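Local coordinates for putative periplasmic protein (Salmonella enterica, PDB 3OE3), which probably protects the bacterium against host defences by binding and inhibiting c-type lysozyme in the periplasm, at residues Gln3-Ser8 with Glu19-Asn24. Residues are numbered along the deposited sequence; the frame is centred on the assembly and turned at random.
Sequences QEISKS and EVIYVN
S6 pairs with Y22 and S8 with V20 as antiparallel, hydrogen-bonded pairs of the first beta hairpin, between strands 5-12 and 16-24. Each pair closes with two backbone bonds. S8 N reaches V20 O at 2.8 Å, and Y22 N reaches S6 O at 2.9 Å. A further bond, N24 N to E4 O at 2.8 Å, extends the pairing past the start of the first strand. K7-I21 is the non-hydrogen-bonded pair between them, and I5-V23 is another, between S6-Y22 and the E4-N24 bond. The hairpin opens the eight-stranded antiparallel barrel of this MliC-family inhibitor; strand 30-36 continues the sheet beyond 16-24.

I5, K7, I21 and V23 share one face of the sheet; on it I5 packs on Y31 and I21 on P42 of the second subunit. CG2 of I5 lies 3.5 Å from CG2 of I21. The K7 chain leaves with CG anti to the backbone N (chi1 171°) and passes over I21 CD1. It bends at chi3, and NZ meets E19 OE2 at 3.2 Å in a salt bridge, from above the carboxylate plane. Both charged groups also hydrogen-bond to the backbone of M40 of the second subunit.

On the other face, S8 OG sits in plane at the edge of the Y22 ring, 3.6 Å from CE2. V20 CG1 sits over one face of the ring, offset toward the rim, and Y22 OH hydrogen-bonds with Y10 OH. A water links S6 OG, Y22 O and N24 ND2.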
loop_
_atom_site.group_PDB
_atom_site.type_symbol
_atom_site.label_atom_id
_atom_site.label_comp_id
_atom_site.label_asym_id
_atom_site.label_seq_id
_atom_site.Cartn_x
_atom_site.Cartn_y
_atom_site.Cartn_z
ATOM N N GLN C 3 6.521 0.346 -13.979
ATOM C CA GLN C 3 7.876 0.792 -13.684
ATOM C C GLN C 3 8.000 1.483 -12.317
ATOM O O GLN C 3 9.106 1.613 -11.796
ATOM C CB GLN C 3 8.392 1.729 -14.780
ATOM C CG GLN C 3 8.441 1.110 -16.187
ATOM C CD GLN C 3 9.627 0.173 -16.394
ATOM O OE1 GLN C 3 10.749 0.471 -15.988
ATOM N NE2 GLN C 3 9.379 -0.960 -17.039
ATOM N N GLU C 4 6.882 1.920 -11.734
ATOM C CA GLU C 4 6.952 2.752 -10.531
ATOM C C GLU C 4 6.505 2.062 -9.246
ATOM O O GLU C 4 6.845 2.515 -8.148
ATOM C CB GLU C 4 6.125 4.024 -10.704
ATOM C CG GLU C 4 6.655 4.947 -11.776
ATOM C CD GLU C 4 5.908 6.262 -11.848
ATOM O OE1 GLU C 4 4.694 6.246 -12.148
ATOM O OE2 GLU C 4 6.551 7.314 -11.627
ATOM N N ILE C 5 5.731 0.993 -9.375
ATOM C CA ILE C 5 5.226 0.313 -8.192
ATOM C C ILE C 5 5.592 -1.167 -8.267
ATOM O O ILE C 5 5.463 -1.805 -9.319
ATOM C CB ILE C 5 3.705 0.493 -8.022
ATOM C CG1 ILE C 5 3.318 1.971 -8.095
ATOM C CG2 ILE C 5 3.256 -0.045 -6.673
ATOM C CD1 ILE C 5 2.071 2.308 -7.305
ATOM N N SER C 6 6.101 -1.701 -7.163
ATOM C CA SER C 6 6.481 -3.101 -7.115
ATOM C C SER C 6 6.172 -3.660 -5.737
ATOM O O SER C 6 6.015 -2.914 -4.777
ATOM C CB SER C 6 7.966 -3.285 -7.449
ATOM O OG SER C 6 8.789 -2.531 -6.579
ATOM N N LYS C 7 6.055 -4.977 -5.653
ATOM C CA LYS C 7 5.794 -5.625 -4.378
ATOM C C LYS C 7 6.955 -6.530 -4.019
ATOM O O LYS C 7 7.412 -7.334 -4.847
ATOM C CB LYS C 7 4.517 -6.460 -4.443
ATOM C CG LYS C 7 4.318 -7.329 -3.193
ATOM C CD LYS C 7 3.170 -8.323 -3.331
ATOM C CE LYS C 7 1.829 -7.637 -3.218
ATOM N NZ LYS C 7 0.704 -8.609 -3.071
ATOM N N SER C 8 7.434 -6.392 -2.783
ATOM C CA SER C 8 8.486 -7.254 -2.266
ATOM C C SER C 8 7.935 -8.093 -1.143
ATOM O O SER C 8 7.165 -7.611 -0.316
ATOM C CB SER C 8 9.641 -6.423 -1.732
ATOM O OG SER C 8 10.387 -5.847 -2.790
ATOM N N GLU C 19 4.954 -8.264 3.570
ATOM C CA GLU C 19 4.791 -7.667 2.251
ATOM C C GLU C 19 5.106 -6.169 2.334
ATOM O O GLU C 19 4.668 -5.484 3.254
ATOM C CB GLU C 19 3.341 -7.795 1.760
ATOM C CG GLU C 19 2.983 -9.084 1.073
ATOM C CD GLU C 19 1.626 -9.002 0.394
ATOM O OE1 GLU C 19 0.981 -7.929 0.458
ATOM O OE2 GLU C 19 1.210 -10.011 -0.206
ATOM N N VAL C 20 5.844 -5.664 1.357
ATOM C CA VAL C 20 6.023 -4.227 1.222
ATOM C C VAL C 20 5.722 -3.839 -0.218
ATOM O O VAL C 20 6.185 -4.486 -1.154
ATOM C CB VAL C 20 7.455 -3.781 1.589
ATOM C CG1 VAL C 20 7.547 -2.246 1.560
ATOM C CG2 VAL C 20 7.868 -4.312 2.973
ATOM N N ILE C 21 4.911 -2.801 -0.386
ATOM C CA ILE C 21 4.734 -2.175 -1.691
ATOM C C ILE C 21 5.690 -0.993 -1.747
ATOM O O ILE C 21 5.637 -0.113 -0.891
ATOM C CB ILE C 21 3.295 -1.660 -1.909
ATOM C CG1 ILE C 21 2.269 -2.781 -1.772
ATOM C CG2 ILE C 21 3.177 -1.016 -3.275
ATOM C CD1 ILE C 21 2.394 -3.877 -2.784
ATOM N N TYR C 22 6.593 -0.995 -2.725
ATOM C CA TYR C 22 7.494 0.127 -2.894
ATOM C C TYR C 22 7.043 0.971 -4.079
ATOM O O TYR C 22 6.701 0.435 -5.133
ATOM C CB TYR C 22 8.921 -0.367 -3.142
ATOM C CG TYR C 22 9.586 -0.969 -1.914
ATOM C CD1 TYR C 22 9.979 -0.159 -0.859
ATOM C CD2 TYR C 22 9.848 -2.330 -1.830
ATOM C CE1 TYR C 22 10.605 -0.685 0.256
ATOM C CE2 TYR C 22 10.488 -2.875 -0.704
ATOM C CZ TYR C 22 10.855 -2.035 0.337
ATOM O OH TYR C 22 11.497 -2.528 1.470
ATOM N N VAL C 23 7.050 2.283 -3.885
ATOM C CA VAL C 23 6.746 3.251 -4.935
ATOM C C VAL C 23 8.020 4.031 -5.212
ATOM O O VAL C 23 8.585 4.663 -4.321
ATOM C CB VAL C 23 5.642 4.223 -4.504
ATOM C CG1 VAL C 23 5.344 5.247 -5.631
ATOM C CG2 VAL C 23 4.381 3.444 -4.115
ATOM N N ASN C 24 8.495 3.949 -6.443
ATOM C CA ASN C 24 9.693 4.660 -6.830
ATOM C C ASN C 24 9.363 5.429 -8.090
ATOM O O ASN C 24 9.310 4.842 -9.165
ATOM C CB ASN C 24 10.826 3.672 -7.092
ATOM C CG ASN C 24 11.352 3.057 -5.819
ATOM O OD1 ASN C 24 11.978 3.739 -5.014
ATOM N ND2 ASN C 24 11.095 1.773 -5.628
HETATM O O HOH W 1 9.003 0.222 -7.138
#